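Local coordinates for alginase (Pseudoalteromonas, PDB 4Q8K), which probably cleaves the polysaccharide alginate by beta-elimination, as a lyase of polysaccharide lyase family 18, at residues A210-E215 and V357-V362; L170-L175 and W187-K192; G219-I224 and Y322-D327. One frame throughout, in Å; residues are numbered along the deposited sequence.

The three contacts follow the layers of a two-sheet beta sandwich. Contact 1 lies within the seven-stranded sheet, where strands 204-216 and 355-368 are neighbours. Contact 3 lies within the eight-stranded sheet, between strands 221-228 and 321-324. Contact 2 spans the two layers: strand 169-172 borders 355-368 in one sheet, and 186-193 borders 321-324 in the other. Its centre is about 12 Å from the centre of each of the others, which are about 17 Å apart. Contact 2 closes first along the chain. Both segments of contact 3 then fall between those of contact 1. Distant parts of the lyase domain are thereby drawn into one core.

Contact 1: residues A210-E215 and V357-V362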
loop_
_atom_site.group_PDB
_atom_site.type_symbol
_atom_site.label_atom_id
_atom_site.label_comp_id
_atom_site.label_asym_id
_atom_site.label_seq_id
_atom_site.Cartn_x
_atom_site.Cartn_y
_atom_site.Cartn_z
ATOM N N ALA A 210 3.771 10.918 -3.801
ATOM C CA ALA A 210 3.436 10.474 -5.138
ATOM C C ALA A 210 2.068 11.001 -5.552
ATOM O O ALA A 210 1.188 11.229 -4.712
ATOM C CB ALA A 210 3.466 8.957 -5.210
ATOM N N THR A 211 1.923 11.238 -6.847
ATOM C CA THR A 211 0.634 11.464 -7.474
ATOM C C THR A 211 0.124 10.083 -7.887
ATOM O O THR A 211 0.778 9.366 -8.662
ATOM C CB THR A 211 0.793 12.381 -8.701
ATOM O OG1 THR A 211 1.183 13.689 -8.263
ATOM C CG2 THR A 211 -0.497 12.484 -9.499
ATOM N N VAL A 212 -1.028 9.701 -7.343
ATOM C CA VAL A 212 -1.515 8.337 -7.467
ATOM C C VAL A 212 -2.836 8.253 -8.215
ATOM O O VAL A 212 -3.844 8.807 -7.775
ATOM C CB VAL A 212 -1.719 7.678 -6.072
ATOM C CG1 VAL A 212 -2.142 6.216 -6.230
ATOM C CG2 VAL A 212 -0.466 7.781 -5.227
ATOM N N LYS A 213 -2.830 7.538 -9.335
ATOM C CA LYS A 213 -4.068 7.263 -10.062
ATOM C C LYS A 213 -4.446 5.806 -9.829
ATOM O O LYS A 213 -3.592 4.924 -9.879
ATOM C CB LYS A 213 -3.894 7.562 -11.554
ATOM C CG LYS A 213 -5.113 7.261 -12.416
ATOM C CD LYS A 213 -4.833 7.569 -13.890
ATOM C CE LYS A 213 -5.991 7.128 -14.782
ATOM N NZ LYS A 213 -5.794 7.479 -16.223
ATOM N N VAL A 214 -5.717 5.548 -9.549
ATOM C CA VAL A 214 -6.148 4.185 -9.282
ATOM C C VAL A 214 -7.271 3.800 -10.228
ATOM O O VAL A 214 -8.256 4.517 -10.352
ATOM C CB VAL A 214 -6.612 3.999 -7.813
ATOM C CG1 VAL A 214 -7.036 2.564 -7.570
ATOM C CG2 VAL A 214 -5.501 4.396 -6.832
ATOM N N GLU A 215 -7.093 2.682 -10.926
ATOM C CA GLU A 215 -8.138 2.126 -11.774
ATOM C C GLU A 215 -8.362 0.704 -11.288
ATOM O O GLU A 215 -7.441 -0.115 -11.313
ATOM C CB GLU A 215 -7.701 2.118 -13.236
ATOM C CG GLU A 215 -7.427 3.491 -13.826
ATOM C CD GLU A 215 -6.647 3.400 -15.126
ATOM O OE1 GLU A 215 -7.288 3.287 -16.192
ATOM O OE2 GLU A 215 -5.395 3.412 -15.082
ATOM N N VAL A 357 -2.413 0.643 -10.203
ATOM C CA VAL A 357 -1.997 1.852 -9.494
ATOM C C VAL A 357 -0.846 2.518 -10.260
ATOM O O VAL A 357 0.213 1.921 -10.453
ATOM C CB VAL A 357 -1.588 1.561 -8.035
ATOM C CG1 VAL A 357 -1.049 2.825 -7.350
ATOM C CG2 VAL A 357 -2.774 1.010 -7.249
ATOM N N THR A 358 -1.074 3.750 -10.704
ATOM C CA THR A 358 -0.078 4.489 -11.471
ATOM C C THR A 358 0.473 5.620 -10.615
ATOM O O THR A 358 -0.286 6.442 -10.112
ATOM C CB THR A 358 -0.688 5.085 -12.751
ATOM O OG1 THR A 358 -1.227 4.034 -13.561
ATOM C CG2 THR A 358 0.366 5.830 -13.555
ATOM N N MET A 359 1.790 5.657 -10.449
ATOM C CA MET A 359 2.393 6.688 -9.619
ATOM C C MET A 359 3.337 7.564 -10.420
ATOM O O MET A 359 4.207 7.064 -11.125
ATOM C CB MET A 359 3.135 6.059 -8.440
ATOM C CG MET A 359 2.222 5.420 -7.435
ATOM S SD MET A 359 3.068 4.962 -5.929
ATOM C CE MET A 359 1.842 3.904 -5.159
ATOM N N THR A 360 3.137 8.874 -10.309
ATOM C CA THR A 360 3.944 9.871 -10.988
ATOM C C THR A 360 4.375 10.926 -9.970
ATOM O O THR A 360 3.926 10.909 -8.814
ATOM C CB THR A 360 3.147 10.564 -12.104
ATOM O OG1 THR A 360 1.895 11.026 -11.579
ATOM C CG2 THR A 360 2.883 9.593 -13.271
ATOM N N ASN A 361 5.241 11.846 -10.397
ATOM C CA ASN A 361 5.772 12.869 -9.498
ATOM C C ASN A 361 6.172 12.245 -8.172
ATOM O O ASN A 361 5.733 12.678 -7.107
ATOM C CB ASN A 361 4.739 13.962 -9.243
ATOM C CG ASN A 361 4.263 14.627 -10.512
ATOM O OD1 ASN A 361 3.080 14.949 -10.647
ATOM N ND2 ASN A 361 5.175 14.832 -11.455
ATOM N N VAL A 362 6.999 11.215 -8.244
ATOM C CA VAL A 362 7.367 10.462 -7.065
ATOM C C VAL A 362 8.643 11.006 -6.438
ATOM O O VAL A 362 9.599 11.328 -7.142
ATOM C CB VAL A 362 7.571 8.987 -7.423
ATOM C CG1 VAL A 362 7.907 8.171 -6.185
ATOM C CG2 VAL A 362 6.318 8.451 -8.109
HETATM O O HOH W 1 -0.136 9.150 -11.324
HETATM O O HOH W 2 3.198 14.081 -6.071
HETATM O O HOH W 3 -3.885 3.661 -12.832
#
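The side-chain amide of Asn361 lies beside Thr211, and the two side chains point the same way. Asn361 OD1 is 3.3 Å from Thr211 OG1, but the hydroxyl proton has another acceptor to choose from. A torsion that sets OG1 of Thr211 beside its own backbone N (chi1 -67°) turns the hydroxyl to this side. A water also joins Thr211 OG1 to Asn361 O. The other flat group, the carboxylate of Glu215, comes no closer than 4.5 Å from its OE2 to Thr358 OG1, and a water hydrogen-bonded to both bridges them, donating to OE2. At Thr360 the hydroxyl sits between backbone N and carbonyl carbon (chi1 51°). There OG1 lies 3.4 Å from CB of Thr211, and a water links it to Thr211 O.

The backbones form an antiparallel pair inside one layer of the beta sandwich, probably a jelly roll as in other alginate lyases of the concanavalin-like clan. Thr211 pairs with Thr360 and Lys213 with Thr358, each through two hydrogen bonds. Lys213 N reaches Thr358 O over 2.9 Å, nearly straight at 172°. Val212 with Met359 and Val214 with Val357 are the non-hydrogen-bonded pairs. Between them the carbonyls also receive CA-H contacts, as from Met359 CA to Thr211 O (3.3 Å).

The threonines and Lys213 line one face of the sheet. Val212, Val214, Val357 and Met359 lie on the other, turned to the sandwich interior, where Ile224 of the second sheet meets Val212 and Val357. CG1 of Val212 touches CG1 of Val357 at 3.7 Å. The sulfur of Met359 lies 4.1 Å from CB of Ala210. Strand 284-292 flanks the pair along 204-216, and strand 169-172 flanks it along 355-368. The chain turns a corner at Asn361, beyond which Val362 CG2 packs on Ala210 CB.

Contact 2: residues L170-L175 and W187-K192; sequences LVFVPL and WRHEYK. With SO4 (sulfate ion), chain D.
A histidine ring holds a backbone amide here: Val173 N donates to His189 ND1 over 3.0 Å, at 164°. The donor lies in the imidazole plane, at the ring edge. Val173 is the N-cap residue of the short helix 174-177. This is the one hydrogen bond found between the two segments. There is no backbone ladder, since the strand axes stay 7.5 Å apart, and side-chain packing does the rest. With chi1 at -155°, CG of His189 lies opposite the backbone N, and the ring is carried across to the end of strand 169-172.

The His189 ring takes part in an aromatic cluster. Phe172 turns its edge toward the His189 face in a T-shaped pair, planes at 82°. The far end of Phe172 meets Tyr191 rim to rim, with CE1 of Phe172 3.6 Å from CD2 of Tyr191. Leu170 CD2 packs obliquely near the phenol end, 4.1 Å from Tyr191 OH. Farther along, CB of Pro174 rests 3.5 Å from Trp187 O, and the indole crosses Leu175 at about a right angle. These residues join the two sheets of the beta sandwich from inside.

Arg188 leaves the strand on the other side, and its guanidinium meets a sulfate. Its NH1 donates to sulfate O3 (2.9 Å) and its NH2 to sulfate O4 (3.2 Å); the ion is also hydrogen-bonded to Thr181 OG1. Arg188 also pairs with Glu157 and lies against Tyr322, while Glu190 is bridged to Lys318. The sulfate probably comes from the crystallisation liquor. On the buried side, ND1 serving as acceptor is consistent with an imidazole whose hydrogen is on NE2.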
loop_
_atom_site.group_PDB
_atom_site.type_symbol
_atom_site.label_atom_id
_atom_site.label_comp_id
_atom_site.label_asym_id
_atom_site.label_seq_id
_atom_site.Cartn_x
_atom_site.Cartn_y
_atom_site.Cartn_z
ATOM N N LEU A 170 5.450 4.918 -12.780
ATOM C CA LEU A 170 5.417 3.575 -12.217
ATOM C C LEU A 170 4.000 3.022 -12.312
ATOM O O LEU A 170 3.038 3.686 -11.920
ATOM C CB LEU A 170 5.869 3.574 -10.755
ATOM C CG LEU A 170 7.309 3.999 -10.452
ATOM C CD1 LEU A 170 7.526 4.065 -8.954
ATOM C CD2 LEU A 170 8.304 3.037 -11.089
ATOM N N VAL A 171 3.871 1.813 -12.846
ATOM C CA VAL A 171 2.567 1.162 -12.944
ATOM C C VAL A 171 2.598 -0.168 -12.216
ATOM O O VAL A 171 3.370 -1.054 -12.573
ATOM C CB VAL A 171 2.158 0.921 -14.407
ATOM C CG1 VAL A 171 0.984 -0.054 -14.469
ATOM C CG2 VAL A 171 1.819 2.239 -15.087
ATOM N N PHE A 172 1.754 -0.305 -11.199
ATOM C CA PHE A 172 1.721 -1.516 -10.386
ATOM C C PHE A 172 0.469 -2.322 -10.696
ATOM O O PHE A 172 -0.651 -1.863 -10.463
ATOM C CB PHE A 172 1.779 -1.176 -8.894
ATOM C CG PHE A 172 3.003 -0.381 -8.501
ATOM C CD1 PHE A 172 4.204 -1.022 -8.226
ATOM C CD2 PHE A 172 2.956 0.999 -8.422
ATOM C CE1 PHE A 172 5.334 -0.303 -7.868
ATOM C CE2 PHE A 172 4.091 1.725 -8.064
ATOM C CZ PHE A 172 5.270 1.076 -7.792
ATOM N N VAL A 173 0.674 -3.526 -11.227
ATOM C CA VAL A 173 -0.415 -4.357 -11.719
ATOM C C VAL A 173 -0.286 -5.773 -11.161
ATOM O O VAL A 173 0.270 -6.663 -11.808
ATOM C CB VAL A 173 -0.393 -4.404 -13.245
ATOM C CG1 VAL A 173 -1.080 -3.170 -13.829
ATOM C CG2 VAL A 173 1.061 -4.506 -13.749
ATOM N N PRO A 174 -0.779 -5.985 -9.939
ATOM C CA PRO A 174 -0.648 -7.265 -9.238
ATOM C C PRO A 174 -1.397 -8.416 -9.930
ATOM O O PRO A 174 -0.999 -9.567 -9.753
ATOM C CB PRO A 174 -1.244 -6.966 -7.861
ATOM C CG PRO A 174 -2.185 -5.822 -8.112
ATOM C CD PRO A 174 -1.486 -4.978 -9.122
ATOM N N LEU A 175 -2.432 -8.119 -10.710
ATOM C CA LEU A 175 -3.111 -9.179 -11.459
ATOM C C LEU A 175 -2.201 -9.760 -12.531
ATOM O O LEU A 175 -2.450 -10.861 -13.035
ATOM C CB LEU A 175 -4.396 -8.672 -12.113
ATOM C CG LEU A 175 -5.505 -8.180 -11.179
ATOM C CD1 LEU A 175 -6.597 -7.495 -11.985
ATOM C CD2 LEU A 175 -6.060 -9.313 -10.312
ATOM N N TRP A 187 -2.221 -10.821 -4.058
ATOM C CA TRP A 187 -1.164 -10.682 -5.049
ATOM C C TRP A 187 -0.599 -9.289 -4.911
ATOM O O TRP A 187 -1.350 -8.353 -4.659
ATOM C CB TRP A 187 -1.732 -10.821 -6.449
ATOM C CG TRP A 187 -1.773 -12.223 -6.956
ATOM C CD1 TRP A 187 -1.117 -13.309 -6.441
ATOM C CD2 TRP A 187 -2.530 -12.698 -8.065
ATOM N NE1 TRP A 187 -1.408 -14.433 -7.186
ATOM C CE2 TRP A 187 -2.264 -14.077 -8.194
ATOM C CE3 TRP A 187 -3.385 -12.083 -8.984
ATOM C CZ2 TRP A 187 -2.851 -14.857 -9.185
ATOM C CZ3 TRP A 187 -3.955 -12.853 -9.976
ATOM C CH2 TRP A 187 -3.681 -14.226 -10.072
ATOM N N ARG A 188 0.709 -9.139 -5.086
ATOM C CA ARG A 188 1.304 -7.808 -4.987
ATOM C C ARG A 188 2.225 -7.448 -6.144
ATOM O O ARG A 188 2.771 -8.318 -6.840
ATOM C CB ARG A 188 2.051 -7.622 -3.659
ATOM C CG ARG A 188 3.445 -8.238 -3.654
ATOM C CD ARG A 188 4.058 -8.235 -2.272
ATOM N NE ARG A 188 3.243 -8.964 -1.308
ATOM C CZ ARG A 188 3.568 -9.155 -0.036
ATOM N NH1 ARG A 188 4.700 -8.657 0.455
ATOM N NH2 ARG A 188 2.755 -9.845 0.754
ATOM N N HIS A 189 2.385 -6.144 -6.327
ATOM C CA HIS A 189 3.391 -5.573 -7.210
ATOM C C HIS A 189 3.883 -4.351 -6.443
ATOM O O HIS A 189 3.156 -3.370 -6.320
ATOM C CB HIS A 189 2.766 -5.152 -8.522
ATOM C CG HIS A 189 3.731 -5.116 -9.665
ATOM N ND1 HIS A 189 3.408 -4.586 -10.890
ATOM C CD2 HIS A 189 5.015 -5.540 -9.758
ATOM C CE1 HIS A 189 4.448 -4.698 -11.705
ATOM N NE2 HIS A 189 5.432 -5.275 -11.043
ATOM N N GLU A 190 5.104 -4.416 -5.917
ATOM C CA GLU A 190 5.483 -3.547 -4.814
ATOM C C GLU A 190 6.995 -3.358 -4.711
ATOM O O GLU A 190 7.773 -4.251 -5.081
ATOM C CB GLU A 190 4.970 -4.219 -3.543
ATOM C CG GLU A 190 5.119 -3.477 -2.248
ATOM C CD GLU A 190 4.493 -4.267 -1.118
ATOM O OE1 GLU A 190 5.130 -5.227 -0.622
ATOM O OE2 GLU A 190 3.353 -3.943 -0.743
ATOM N N TYR A 191 7.402 -2.198 -4.199
ATOM C CA TYR A 191 8.800 -1.960 -3.859
ATOM C C TYR A 191 8.938 -1.946 -2.340
ATOM O O TYR A 191 8.027 -1.502 -1.638
ATOM C CB TYR A 191 9.271 -0.611 -4.400
ATOM C CG TYR A 191 9.543 -0.554 -5.886
ATOM C CD1 TYR A 191 10.668 -1.163 -6.431
ATOM C CD2 TYR A 191 8.694 0.140 -6.741
ATOM C CE1 TYR A 191 10.926 -1.089 -7.782
ATOM C CE2 TYR A 191 8.937 0.212 -8.091
ATOM C CZ TYR A 191 10.059 -0.404 -8.607
ATOM O OH TYR A 191 10.302 -0.335 -9.957
ATOM N N LYS A 192 10.076 -2.413 -1.831
ATOM C CA LYS A 192 10.325 -2.414 -0.394
ATOM C C LYS A 192 11.749 -1.964 -0.073
ATOM O O LYS A 192 12.688 -2.317 -0.778
ATOM C CB LYS A 192 10.083 -3.807 0.191
ATOM C CG LYS A 192 10.888 -4.906 -0.500
ATOM C CD LYS A 192 10.758 -6.242 0.210
ATOM C CE LYS A 192 11.576 -7.318 -0.526
ATOM N NZ LYS A 192 11.492 -8.636 0.175
HETATM S S SO4 D . 4.626 -10.461 4.099
HETATM O O1 SO4 D . 5.590 -11.346 4.757
HETATM O O2 SO4 D . 4.033 -9.581 5.107
HETATM O O3 SO4 D . 5.318 -9.692 3.067
HETATM O O4 SO4 D . 3.576 -11.265 3.489
#

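Contact 3: residues G219-I224 and Y322-D327. With SO4 (sulfate ion), chain C.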
loop_
_atom_site.group_PDB
_atom_site.type_symbol
_atom_site.label_atom_id
_atom_site.label_comp_id
_atom_site.label_asym_id
_atom_site.label_seq_id
_atom_site.Cartn_x
_atom_site.Cartn_y
_atom_site.Cartn_z
ATOM N N GLY A 219 -15.404 -3.213 -5.792
ATOM C CA GLY A 219 -15.190 -4.145 -4.698
ATOM C C GLY A 219 -13.726 -4.401 -4.390
ATOM O O GLY A 219 -13.403 -5.071 -3.407
ATOM N N GLY A 220 -12.839 -3.867 -5.225
ATOM C CA GLY A 220 -11.414 -4.068 -5.024
ATOM C C GLY A 220 -10.902 -3.410 -3.747
ATOM O O GLY A 220 -11.468 -2.416 -3.272
ATOM N N LYS A 221 -9.845 -3.979 -3.171
ATOM C CA LYS A 221 -9.197 -3.411 -1.987
ATOM C C LYS A 221 -7.692 -3.652 -2.051
ATOM O O LYS A 221 -7.238 -4.798 -2.170
ATOM C CB LYS A 221 -9.761 -4.047 -0.722
ATOM C CG LYS A 221 -9.034 -3.668 0.570
ATOM C CD LYS A 221 -9.771 -4.249 1.752
ATOM C CE LYS A 221 -9.074 -3.942 3.061
ATOM N NZ LYS A 221 -9.814 -4.503 4.242
ATOM N N THR A 222 -6.916 -2.577 -1.956
ATOM C CA THR A 222 -5.467 -2.723 -2.026
ATOM C C THR A 222 -4.766 -1.865 -0.985
ATOM O O THR A 222 -5.323 -0.870 -0.510
ATOM C CB THR A 222 -4.927 -2.327 -3.405
ATOM O OG1 THR A 222 -3.497 -2.478 -3.412
ATOM C CG2 THR A 222 -5.295 -0.881 -3.731
ATOM N N ILE A 223 -3.554 -2.277 -0.623
ATOM C CA ILE A 223 -2.672 -1.445 0.196
ATOM C C ILE A 223 -1.613 -0.847 -0.729
ATOM O O ILE A 223 -0.910 -1.579 -1.433
ATOM C CB ILE A 223 -2.010 -2.265 1.334
ATOM C CG1 ILE A 223 -3.071 -2.828 2.290
ATOM C CG2 ILE A 223 -0.995 -1.410 2.126
ATOM C CD1 ILE A 223 -2.498 -3.810 3.285
ATOM N N ILE A 224 -1.501 0.485 -0.739
ATOM C CA ILE A 224 -0.635 1.160 -1.716
ATOM C C ILE A 224 0.639 1.722 -1.081
ATOM O O ILE A 224 1.547 2.155 -1.783
ATOM C CB ILE A 224 -1.358 2.299 -2.497
ATOM C CG1 ILE A 224 -1.791 3.435 -1.567
ATOM C CG2 ILE A 224 -2.564 1.769 -3.292
ATOM C CD1 ILE A 224 -2.304 4.641 -2.313
ATOM N N TYR A 322 -0.705 -3.760 -3.429
ATOM C CA TYR A 322 -0.851 -5.063 -2.794
ATOM C C TYR A 322 -2.340 -5.385 -2.692
ATOM O O TYR A 322 -3.008 -4.975 -1.748
ATOM C CB TYR A 322 -0.217 -5.004 -1.410
ATOM C CG TYR A 322 -0.233 -6.277 -0.600
ATOM C CD1 TYR A 322 -0.694 -7.477 -1.129
ATOM C CD2 TYR A 322 0.209 -6.271 0.717
ATOM C CE1 TYR A 322 -0.701 -8.630 -0.372
ATOM C CE2 TYR A 322 0.202 -7.424 1.487
ATOM C CZ TYR A 322 -0.259 -8.602 0.930
ATOM O OH TYR A 322 -0.265 -9.752 1.687
ATOM N N LEU A 323 -2.845 -6.124 -3.681
ATOM C CA LEU A 323 -4.268 -6.442 -3.802
ATOM C C LEU A 323 -4.705 -7.514 -2.799
ATOM O O LEU A 323 -4.137 -8.611 -2.756
ATOM C CB LEU A 323 -4.566 -6.899 -5.235
ATOM C CG LEU A 323 -6.027 -7.030 -5.690
ATOM C CD1 LEU A 323 -6.707 -5.667 -5.727
ATOM C CD2 LEU A 323 -6.085 -7.713 -7.065
ATOM N N GLN A 324 -5.709 -7.173 -1.991
ATOM C CA GLN A 324 -6.143 -7.988 -0.867
ATOM C C GLN A 324 -7.218 -8.977 -1.305
ATOM O O GLN A 324 -8.192 -8.587 -1.941
ATOM C CB GLN A 324 -6.711 -7.088 0.235
ATOM C CG GLN A 324 -5.730 -6.021 0.736
ATOM C CD GLN A 324 -4.502 -6.630 1.404
ATOM O OE1 GLN A 324 -3.385 -6.540 0.884
ATOM N NE2 GLN A 324 -4.704 -7.245 2.565
ATOM N N SER A 325 -7.036 -10.252 -0.965
ATOM C CA SER A 325 -8.023 -11.267 -1.333
ATOM C C SER A 325 -9.087 -11.335 -0.245
ATOM O O SER A 325 -8.951 -12.080 0.719
ATOM C CB SER A 325 -7.358 -12.631 -1.526
ATOM O OG SER A 325 -8.292 -13.585 -2.011
ATOM N N GLN A 326 -10.135 -10.530 -0.403
ATOM C CA GLN A 326 -11.147 -10.357 0.639
ATOM C C GLN A 326 -12.500 -10.017 0.017
ATOM O O GLN A 326 -12.585 -9.241 -0.943
ATOM C CB GLN A 326 -10.705 -9.254 1.624
ATOM C CG GLN A 326 -11.515 -9.170 2.911
ATOM C CD GLN A 326 -11.065 -8.010 3.793
ATOM O OE1 GLN A 326 -11.081 -8.103 5.018
ATOM N NE2 GLN A 326 -10.655 -6.923 3.167
ATOM N N ASP A 327 -13.559 -10.621 0.546
ATOM C CA ASP A 327 -14.912 -10.311 0.104
ATOM C C ASP A 327 -15.244 -8.910 0.616
ATOM O O ASP A 327 -15.066 -8.639 1.794
ATOM C CB ASP A 327 -15.890 -11.318 0.702
ATOM C CG ASP A 327 -17.259 -11.257 0.055
ATOM O OD1 ASP A 327 -17.938 -10.211 0.181
ATOM O OD2 ASP A 327 -17.653 -12.264 -0.586
HETATM S S SO4 C . -7.583 -5.316 7.326
HETATM O O1 SO4 C . -8.387 -4.499 6.438
HETATM O O2 SO4 C . -8.088 -6.685 7.360
HETATM O O3 SO4 C . -6.217 -5.297 6.797
HETATM O O4 SO4 C . -7.591 -4.756 8.678
HETATM O O HOH W 4 -12.671 -7.651 -3.422
HETATM O O HOH W 5 -9.738 -6.762 -3.781
#
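Gln324 N donates to Lys221 O over 2.8 Å, nearly straight at 169° and in line with the carbonyl bond. Two more backbone bonds, both 3.0 Å, follow: Ile223 N to Tyr322 O and Tyr322 N to Ile223 O. The first comes to its carbonyl from well above the plane. The Lys221 chain is fully extended from a CG anti to the backbone N (chi1 172°), and this takes NZ to a sulfate, 2.6 Å from its O1. Tyr239 also binds that ion through its hydroxyl. The Gln326 side chain crosses the lysine near its end. A methionine in place of Lys221 would remove the ammonium group and would probably leave sulfate O1 without its charged partner.

Ile223 and Tyr322 form the antiparallel hydrogen-bonded pair, and Thr222 and Leu323 the non-hydrogen-bonded one, in the eight-stranded sheet of the beta sandwich. Where the strands end, water continues the link. One molecule joins Lys221 N to Gln324 O, and another, beyond the strands, joins Gly219 O to Gln326 O. Gly219 N is hydrogen-bonded to Asp242, a ligand of the calcium ion, so this turn adjoins the metal site. OG1 of Thr222 lies 3.0 Å from Tyr322 O, but its hydrogen bond is to Asn321.

On the face of Ile223 and Tyr322, the bent Gln324 chain points one end of its amide, end-on, at the face of the tyrosine ring. CD1 of Ile223 packs 3.9 Å from CD of Gln324. The phenol hydroxyl is held by Asn185 N, and Arg188 makes a cation-pi contact with the ring. On the opposite face, Leu323 turns CD1 back to 3.7 Å from Lys221 O and also packs on Phe347 of helix 340-349.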